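Local coordinates for NS3-like protein (Alongshan virus, PDB 6M40) that is an RNA helicase domain that probably hydrolyses ATP and other ribonucleoside triphosphates to drive the unwinding of viral RNA, at residues 105-119 and 135-149. Numbering follows the deposited sequence.
Sequences LLFAKDVSYVLDETH and TVCKEKSKAACIEMT
Tyr113 pairs with Cys145, and Asp116 with Met148, as strands 111-116 and 145-149 run parallel, their axes 4.8 Å apart at an angle of 2°. Five backbone hydrogen bonds join them, from Tyr113 N to Ala144 O at one end to Glu117 N to Met148 O at the other. Ahead of Tyr113, Ser112 OG accepts from Ala144 N at 2.8 Å. The side chains of Val114 and Ile146 lie side by side on one sheet face, CG2 against CB at 4.1 Å. On that face the methyl CE of selenomethionine Met148 meets Asp116, whose OD1 also forms a salt bridge with Lys31. The other face carries Tyr113, Leu115, Cys145 and Glu147. There Tyr113 CD1 lies 3.8 Å from Val136 CG2, and Thr135 CG2 approaches the same ring obliquely. Helix 123-136 lies on this side and makes the crossover of a beta-alpha-beta unit. The two strands are neighbours in the six-stranded parallel sheet of the P-loop NTPase-type DEAD domain, 145-149 lying between 20-24 and 111-116; Asp116 and Glu117 begin its Asp-Glu-Thr-His form of the DEAD-box (Walker B) motif. Past strand 111-116, the His119 ring has Thr149 CB at its edge, 3.3 Å from ND1. At the far end Lys138 reaches the 105-110 loop. Its chain bends at chi3 (-50°), and NZ donates to Leu106 O and Ala108 O, each at 2.6 Å. Leu106 O takes a second bond from Thr135 OG1. Ser141 OG donates to Val136 O and accepts from Ala143 N in an ST turn.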
ATOM      1  N   LEU A 105      -0.161 -15.279 -19.434  1.00 72.13           N
ATOM      2  CA  LEU A 105       0.895 -14.454 -18.848  1.00 70.45           C
ATOM      3  C   LEU A 105       1.796 -15.259 -17.922  1.00 79.74           C
ATOM      4  O   LEU A 105       3.004 -15.330 -18.142  1.00 88.40           O
ATOM      5  CB  LEU A 105       0.313 -13.251 -18.100  1.00 66.89           C
ATOM      6  CG  LEU A 105       1.347 -12.135 -17.851  1.00 72.48           C
ATOM      7  CD1 LEU A 105       1.973 -11.660 -19.161  1.00 67.21           C
ATOM      8  CD2 LEU A 105       0.748 -10.962 -17.097  1.00 64.60           C
ATOM      9  N   LEU A 106       1.223 -15.842 -16.871  1.00 70.91           N
ATOM     10  CA  LEU A 106       2.008 -16.646 -15.948  1.00 66.17           C
ATOM     11  C   LEU A 106       2.496 -17.930 -16.609  1.00 66.13           C
ATOM     12  O   LEU A 106       3.554 -18.438 -16.236  1.00 72.03           O
ATOM     13  CB  LEU A 106       1.180 -16.967 -14.708  1.00 62.42           C
ATOM     14  CG  LEU A 106       0.512 -15.787 -14.015  1.00 62.42           C
ATOM     15  CD1 LEU A 106      -0.215 -16.246 -12.749  1.00 57.17           C
ATOM     16  CD2 LEU A 106       1.520 -14.687 -13.701  1.00 64.78           C
ATOM     17  N   PHE A 107       1.747 -18.481 -17.574  1.00 62.77           N
ATOM     18  CA  PHE A 107       2.227 -19.627 -18.340  1.00 64.52           C
ATOM     19  C   PHE A 107       3.306 -19.240 -19.333  1.00 65.58           C
ATOM     20  O   PHE A 107       3.962 -20.125 -19.884  1.00 68.27           O
ATOM     21  CB  PHE A 107       1.091 -20.320 -19.108  1.00 65.64           C
ATOM     22  CG  PHE A 107       0.023 -20.864 -18.223  1.00 57.43           C
ATOM     23  CD1 PHE A 107       0.186 -22.080 -17.581  1.00 51.73           C
ATOM     24  CD2 PHE A 107      -1.128 -20.142 -18.002  1.00 58.22           C
ATOM     25  CE1 PHE A 107      -0.789 -22.569 -16.747  1.00 52.05           C
ATOM     26  CE2 PHE A 107      -2.110 -20.627 -17.169  1.00 53.30           C
ATOM     27  CZ  PHE A 107      -1.939 -21.841 -16.541  1.00 51.37           C
ATOM     28  N   ALA A 108       3.488 -17.954 -19.593  1.00 67.69           N
ATOM     29  CA  ALA A 108       4.538 -17.514 -20.494  1.00 73.92           C
ATOM     30  C   ALA A 108       5.896 -17.647 -19.809  1.00 77.49           C
ATOM     31  O   ALA A 108       5.999 -17.724 -18.585  1.00 79.49           O
ATOM     32  CB  ALA A 108       4.295 -16.074 -20.938  1.00 75.94           C
ATOM     33  N   LYS A 109       6.947 -17.699 -20.623  1.00 77.58           N
ATOM     34  CA  LYS A 109       8.311 -17.817 -20.128  1.00 78.46           C
ATOM     35  C   LYS A 109       9.188 -16.650 -20.565  1.00 78.38           C
ATOM     36  O   LYS A 109      10.398 -16.667 -20.301  1.00 77.05           O
ATOM     37  CB  LYS A 109       8.940 -19.133 -20.596  1.00 82.32           C
ATOM     38  CG  LYS A 109       8.649 -20.327 -19.695  1.00 83.45           C
ATOM     39  CD  LYS A 109       7.478 -21.154 -20.206  1.00 82.46           C
ATOM     40  CE  LYS A 109       7.946 -22.310 -21.072  1.00 89.53           C
ATOM     41  NZ  LYS A 109       6.836 -22.828 -21.926  1.00101.65           N
ATOM     42  N   ASP A 110       8.603 -15.631 -21.204  1.00 81.15           N
ATOM     43  CA  ASP A 110       9.352 -14.554 -21.840  1.00 76.13           C
ATOM     44  C   ASP A 110       8.894 -13.191 -21.342  1.00 73.20           C
ATOM     45  O   ASP A 110       9.015 -12.192 -22.054  1.00 73.86           O
ATOM     46  CB  ASP A 110       9.216 -14.631 -23.363  1.00 81.66           C
ATOM     47  CG  ASP A 110       7.777 -14.455 -23.846  1.00 82.27           C
ATOM     48  OD1 ASP A 110       6.834 -14.829 -23.119  1.00 76.20           O
ATOM     49  OD2 ASP A 110       7.584 -13.945 -24.968  1.00 89.77           O
ATOM     50  N   VAL A 111       8.366 -13.131 -20.123  1.00 68.15           N
ATOM     51  CA  VAL A 111       7.861 -11.891 -19.545  1.00 65.31           C
ATOM     52  C   VAL A 111       8.584 -11.652 -18.230  1.00 65.72           C
ATOM     53  O   VAL A 111       8.450 -12.443 -17.284  1.00 66.32           O
ATOM     54  CB  VAL A 111       6.342 -11.925 -19.320  1.00 62.80           C
ATOM     55  CG1 VAL A 111       5.873 -10.581 -18.794  1.00 64.16           C
ATOM     56  CG2 VAL A 111       5.613 -12.283 -20.601  1.00 59.22           C
ATOM     57  N   SER A 112       9.317 -10.546 -18.161  1.00 66.31           N
ATOM     58  CA  SER A 112       9.986 -10.109 -16.945  1.00 63.83           C
ATOM     59  C   SER A 112       9.188  -8.974 -16.312  1.00 59.77           C
ATOM     60  O   SER A 112       8.453  -8.249 -16.989  1.00 59.06           O
ATOM     61  CB  SER A 112      11.422  -9.673 -17.241  1.00 64.39           C
ATOM     62  OG  SER A 112      12.226 -10.801 -17.516  1.00 68.12           O
ATOM     63  N   TYR A 113       9.314  -8.847 -14.994  1.00 60.49           N
ATOM     64  CA  TYR A 113       8.509  -7.915 -14.216  1.00 60.06           C
ATOM     65  C   TYR A 113       9.440  -6.979 -13.451  1.00 56.35           C
ATOM     66  O   TYR A 113      10.585  -7.328 -13.155  1.00 56.78           O
ATOM     67  CB  TYR A 113       7.542  -8.696 -13.292  1.00 55.73           C
ATOM     68  CG  TYR A 113       6.715  -9.738 -14.059  1.00 58.31           C
ATOM     69  CD1 TYR A 113       7.245 -10.995 -14.363  1.00 59.64           C
ATOM     70  CD2 TYR A 113       5.419  -9.459 -14.500  1.00 53.48           C
ATOM     71  CE1 TYR A 113       6.512 -11.942 -15.073  1.00 56.29           C
ATOM     72  CE2 TYR A 113       4.675 -10.411 -15.218  1.00 58.20           C
ATOM     73  CZ  TYR A 113       5.232 -11.646 -15.493  1.00 62.34           C
ATOM     74  OH  TYR A 113       4.517 -12.594 -16.191  1.00 61.36           O
ATOM     75  N   VAL A 114       8.974  -5.753 -13.208  1.00 49.70           N
ATOM     76  CA  VAL A 114       9.648  -4.797 -12.329  1.00 56.12           C
ATOM     77  C   VAL A 114       8.586  -4.248 -11.388  1.00 52.20           C
ATOM     78  O   VAL A 114       7.643  -3.585 -11.838  1.00 50.20           O
ATOM     79  CB  VAL A 114      10.320  -3.641 -13.102  1.00 58.88           C
ATOM     80  CG1 VAL A 114      10.675  -2.513 -12.150  1.00 54.20           C
ATOM     81  CG2 VAL A 114      11.570  -4.116 -13.844  1.00 59.80           C
ATOM     82  N   LEU A 115       8.733  -4.510 -10.096  1.00 51.06           N
ATOM     83  CA  LEU A 115       7.746  -4.111  -9.106  1.00 53.82           C
ATOM     84  C   LEU A 115       8.339  -3.079  -8.162  1.00 58.58           C
ATOM     85  O   LEU A 115       9.437  -3.268  -7.635  1.00 63.76           O
ATOM     86  CB  LEU A 115       7.257  -5.317  -8.309  1.00 61.26           C
ATOM     87  CG  LEU A 115       6.248  -6.263  -8.962  1.00 56.87           C
ATOM     88  CD1 LEU A 115       6.783  -6.919 -10.213  1.00 56.66           C
ATOM     89  CD2 LEU A 115       5.865  -7.302  -7.923  1.00 56.69           C
ATOM     90  N   ASP A 116       7.603  -1.997  -7.949  1.00 60.74           N
ATOM     91  CA  ASP A 116       8.039  -0.882  -7.125  1.00 64.24           C
ATOM     92  C   ASP A 116       7.125  -0.772  -5.917  1.00 62.37           C
ATOM     93  O   ASP A 116       5.905  -0.921  -6.033  1.00 61.24           O
ATOM     94  CB  ASP A 116       8.022   0.430  -7.925  1.00 69.59           C
ATOM     95  CG  ASP A 116       8.511   1.625  -7.127  1.00 70.91           C
ATOM     96  OD1 ASP A 116       9.194   1.439  -6.108  1.00 71.77           O
ATOM     97  OD2 ASP A 116       8.195   2.763  -7.529  1.00 73.66           O
ATOM     98  N   GLU A 117       7.722  -0.517  -4.756  1.00 67.34           N
ATOM     99  CA  GLU A 117       6.973  -0.407  -3.504  1.00 69.83           C
ATOM    100  C   GLU A 117       6.357  -1.748  -3.113  1.00 68.44           C
ATOM    101  O   GLU A 117       5.200  -1.825  -2.690  1.00 70.85           O
ATOM    102  CB  GLU A 117       5.894   0.667  -3.602  1.00 72.58           C
ATOM    103  CG  GLU A 117       6.410   2.054  -3.935  1.00 80.10           C
ATOM    104  CD  GLU A 117       7.057   2.737  -2.747  1.00 90.96           C
ATOM    105  OE1 GLU A 117       6.375   2.925  -1.723  1.00 97.76           O
ATOM    106  OE2 GLU A 117       8.249   3.083  -2.836  1.00 83.23           O
ATOM    107  N   THR A 118       7.129  -2.821  -3.270  1.00 68.39           N
ATOM    108  CA  THR A 118       6.635  -4.147  -2.924  1.00 68.76           C
ATOM    109  C   THR A 118       6.192  -4.239  -1.469  1.00 70.89           C
ATOM    110  O   THR A 118       5.545  -5.226  -1.091  1.00 71.15           O
ATOM    111  CB  THR A 118       7.714  -5.191  -3.202  1.00 68.81           C
ATOM    112  OG1 THR A 118       8.692  -4.643  -4.093  1.00 71.58           O
ATOM    113  CG2 THR A 118       7.105  -6.418  -3.842  1.00 82.11           C
ATOM    114  N   HIS A 119       6.507  -3.226  -0.659  1.00 72.52           N
ATOM    115  CA  HIS A 119       6.278  -3.219   0.778  1.00 70.62           C
ATOM    116  C   HIS A 119       4.912  -2.652   1.161  1.00 66.72           C
ATOM    117  O   HIS A 119       4.700  -2.300   2.332  1.00 66.33           O
ATOM    118  CB  HIS A 119       7.371  -2.398   1.465  1.00 76.87           C
ATOM    119  CG  HIS A 119       7.492  -1.008   0.918  1.00 76.69           C
ATOM    120  ND1 HIS A 119       8.606  -0.571   0.237  1.00 73.98           N
ATOM    121  CD2 HIS A 119       6.618   0.028   0.911  1.00 77.20           C
ATOM    122  CE1 HIS A 119       8.425   0.682  -0.140  1.00 80.52           C
ATOM    123  NE2 HIS A 119       7.225   1.066   0.255  1.00 80.18           N
ATOM    124  N   THR A 135       6.379 -17.552 -11.495  1.00 62.09           N
ATOM    125  CA  THR A 135       6.537 -17.631 -12.941  1.00 68.50           C
ATOM    126  C   THR A 135       7.917 -17.215 -13.423  1.00 69.77           C
ATOM    127  O   THR A 135       8.216 -17.403 -14.608  1.00 73.64           O
ATOM    128  CB  THR A 135       5.500 -16.759 -13.657  1.00 70.33           C
ATOM    129  OG1 THR A 135       5.481 -17.085 -15.055  1.00 66.88           O
ATOM    130  CG2 THR A 135       5.840 -15.289 -13.504  1.00 63.93           C
ATOM    131  N   VAL A 136       8.746 -16.644 -12.557  1.00 68.59           N
ATOM    132  CA  VAL A 136      10.075 -16.193 -12.938  1.00 67.26           C
ATOM    133  C   VAL A 136      11.138 -17.222 -12.572  1.00 69.65           C
ATOM    134  O   VAL A 136      12.076 -17.440 -13.337  1.00 72.31           O
ATOM    135  CB  VAL A 136      10.368 -14.820 -12.297  1.00 68.24           C
ATOM    136  CG1 VAL A 136      11.806 -14.417 -12.524  1.00 73.83           C
ATOM    137  CG2 VAL A 136       9.427 -13.760 -12.868  1.00 64.83           C
ATOM    138  N   CYS A 137      11.010 -17.871 -11.417  1.00 69.39           N
ATOM    139  CA  CYS A 137      11.897 -18.974 -11.068  1.00 72.23           C
ATOM    140  C   CYS A 137      11.442 -20.297 -11.665  1.00 75.96           C
ATOM    141  O   CYS A 137      12.085 -21.328 -11.432  1.00 80.73           O
ATOM    142  CB  CYS A 137      11.999 -19.102  -9.551  1.00 72.01           C
ATOM    143  SG  CYS A 137      12.322 -17.548  -8.720  1.00 70.41           S
ATOM    144  N   LYS A 138      10.352 -20.280 -12.424  1.00 77.94           N
ATOM    145  CA  LYS A 138       9.798 -21.450 -13.090  1.00 78.18           C
ATOM    146  C   LYS A 138      10.854 -22.255 -13.834  1.00 82.77           C
ATOM    147  O   LYS A 138      11.906 -21.732 -14.209  1.00 79.29           O
ATOM    148  CB  LYS A 138       8.711 -20.963 -14.046  1.00 74.24           C
ATOM    149  CG  LYS A 138       7.887 -22.008 -14.730  1.00 76.49           C
ATOM    150  CD  LYS A 138       7.219 -21.402 -15.955  1.00 75.61           C
ATOM    151  CE  LYS A 138       6.500 -20.087 -15.638  1.00 71.81           C
ATOM    152  NZ  LYS A 138       5.770 -19.560 -16.823  1.00 73.88           N
ATOM    153  N   GLU A 139      10.583 -23.540 -14.036  1.00 92.63           N
ATOM    154  CA  GLU A 139      11.464 -24.373 -14.841  1.00 94.59           C
ATOM    155  C   GLU A 139      11.386 -23.952 -16.304  1.00 97.42           C
ATOM    156  O   GLU A 139      10.297 -23.748 -16.856  1.00 97.19           O
ATOM    157  CB  GLU A 139      11.096 -25.847 -14.695  1.00101.81           C
ATOM    158  CG  GLU A 139      10.973 -26.317 -13.250  1.00116.10           C
ATOM    159  CD  GLU A 139       9.548 -26.264 -12.731  1.00114.27           C
ATOM    160  OE1 GLU A 139       8.645 -26.788 -13.413  1.00110.52           O
ATOM    161  OE2 GLU A 139       9.330 -25.704 -11.640  1.00109.27           O
ATOM    162  N   LYS A 140      12.553 -23.836 -16.932  1.00 94.49           N
ATOM    163  CA  LYS A 140      12.712 -23.360 -18.301  1.00 87.58           C
ATOM    164  C   LYS A 140      12.406 -21.873 -18.439  1.00 87.47           C
ATOM    165  O   LYS A 140      12.104 -21.399 -19.538  1.00 88.69           O
ATOM    166  CB  LYS A 140      11.837 -24.129 -19.305  1.00101.24           C
ATOM    167  CG  LYS A 140      11.451 -25.562 -18.955  1.00106.13           C
ATOM    168  CD  LYS A 140       9.939 -25.719 -19.145  1.00114.36           C
ATOM    169  CE  LYS A 140       9.457 -27.160 -19.140  1.00110.39           C
ATOM    170  NZ  LYS A 140       7.963 -27.224 -19.244  1.00104.50           N
ATOM    171  N   SER A 141      12.456 -21.124 -17.343  1.00 88.06           N
ATOM    172  CA  SER A 141      12.159 -19.701 -17.411  1.00 82.56           C
ATOM    173  C   SER A 141      13.256 -18.946 -18.147  1.00 79.79           C
ATOM    174  O   SER A 141      14.441 -19.271 -18.034  1.00 80.86           O
ATOM    175  CB  SER A 141      12.012 -19.099 -16.019  1.00 75.29           C
ATOM    176  OG  SER A 141      12.197 -17.696 -16.099  1.00 72.37           O
ATOM    177  N   LYS A 142      12.856 -17.919 -18.881  1.00 78.73           N
ATOM    178  CA  LYS A 142      13.773 -16.995 -19.540  1.00 78.70           C
ATOM    179  C   LYS A 142      13.344 -15.560 -19.266  1.00 77.61           C
ATOM    180  O   LYS A 142      13.184 -14.733 -20.166  1.00 81.98           O
ATOM    181  CB  LYS A 142      13.850 -17.298 -21.033  1.00 84.18           C
ATOM    182  CG  LYS A 142      14.763 -18.480 -21.338  1.00 90.91           C
ATOM    183  CD  LYS A 142      14.427 -19.152 -22.654  1.00 94.76           C
ATOM    184  CE  LYS A 142      14.683 -20.651 -22.585  1.00104.43           C
ATOM    185  NZ  LYS A 142      13.790 -21.399 -23.510  1.00111.60           N
ATOM    186  N   ALA A 143      13.155 -15.260 -17.984  1.00 72.99           N
ATOM    187  CA  ALA A 143      12.753 -13.937 -17.535  1.00 72.83           C
ATOM    188  C   ALA A 143      13.183 -13.780 -16.083  1.00 73.64           C
ATOM    189  O   ALA A 143      13.451 -14.762 -15.388  1.00 72.22           O
ATOM    190  CB  ALA A 143      11.243 -13.731 -17.686  1.00 70.18           C
ATOM    191  N   ALA A 144      13.248 -12.531 -15.634  1.00 66.28           N
ATOM    192  CA  ALA A 144      13.633 -12.205 -14.270  1.00 67.47           C
ATOM    193  C   ALA A 144      12.649 -11.195 -13.693  1.00 64.96           C
ATOM    194  O   ALA A 144      11.831 -10.609 -14.414  1.00 63.76           O
ATOM    195  CB  ALA A 144      15.062 -11.640 -14.215  1.00 79.10           C
ATOM    196  N   CYS A 145      12.732 -11.000 -12.373  1.00 62.48           N
ATOM    197  CA  CYS A 145      11.979  -9.970 -11.669  1.00 59.89           C
ATOM    198  C   CYS A 145      12.955  -9.045 -10.953  1.00 63.51           C
ATOM    199  O   CYS A 145      14.037  -9.461 -10.537  1.00 61.26           O
ATOM    200  CB  CYS A 145      10.990 -10.586 -10.661  1.00 57.65           C
ATOM    201  SG  CYS A 145      10.081  -9.412  -9.618  1.00 48.54           S
ATOM    202  N   ILE A 146      12.559  -7.787 -10.800  1.00 61.52           N
ATOM    203  CA  ILE A 146      13.307  -6.823 -10.012  1.00 63.49           C
ATOM    204  C   ILE A 146      12.348  -6.231  -8.987  1.00 62.20           C
ATOM    205  O   ILE A 146      11.439  -5.469  -9.344  1.00 60.30           O
ATOM    206  CB  ILE A 146      13.942  -5.728 -10.875  1.00 67.54           C
ATOM    207  CG1 ILE A 146      15.015  -6.344 -11.778  1.00 66.75           C
ATOM    208  CG2 ILE A 146      14.558  -4.646  -9.993  1.00 68.82           C
ATOM    209  CD1 ILE A 146      15.693  -5.365 -12.689  1.00 76.80           C
ATOM    210  N   GLU A 147      12.552  -6.578  -7.724  1.00 65.07           N
ATOM    211  CA  GLU A 147      11.817  -5.995  -6.616  1.00 67.99           C
ATOM    212  C   GLU A 147      12.583  -4.807  -6.051  1.00 69.69           C
ATOM    213  O   GLU A 147      13.807  -4.859  -5.898  1.00 70.93           O
ATOM    214  CB  GLU A 147      11.616  -7.020  -5.501  1.00 75.24           C
ATOM    215  CG  GLU A 147      10.376  -7.856  -5.590  1.00 76.05           C
ATOM    216  CD  GLU A 147      10.177  -8.675  -4.340  1.00 81.85           C
ATOM    217  OE1 GLU A 147      10.631  -8.240  -3.261  1.00 89.00           O
ATOM    218  OE2 GLU A 147       9.581  -9.760  -4.436  1.00 90.55           O
HETATM  219  N   MSE A 148      11.856  -3.749  -5.715  1.00 67.28           N
HETATM  220  CA  MSE A 148      12.472  -2.589  -5.088  1.00 70.72           C
HETATM  221  C   MSE A 148      11.547  -2.018  -4.024  1.00 71.73           C
HETATM  222  O   MSE A 148      10.385  -1.728  -4.271  1.00 67.85           O
HETATM  223  CB  MSE A 148      12.842  -1.516  -6.120  1.00 67.26           C
HETATM  224  CG  MSE A 148      11.938  -1.461  -7.346  1.00 70.20           C
HETATM  225 SE   MSE A 148      12.601  -0.137  -8.634  1.00100.38          SE
HETATM  226  CE  MSE A 148      12.021   1.492  -7.704  1.00 86.03           C
ATOM    227  N   THR A 149      12.097  -1.877  -2.821  1.00 72.29           N
ATOM    228  CA  THR A 149      11.333  -1.491  -1.646  1.00 71.50           C
ATOM    229  C   THR A 149      12.206  -0.659  -0.720  1.00 72.23           C
ATOM    230  O   THR A 149      13.433  -0.637  -0.837  1.00 74.33           O
ATOM    231  CB  THR A 149      10.836  -2.708  -0.859  1.00 74.10           C
ATOM    232  OG1 THR A 149      11.960  -3.552  -0.578  1.00 71.70           O
ATOM    233  CG2 THR A 149       9.793  -3.463  -1.622  1.00 79.86           C
TER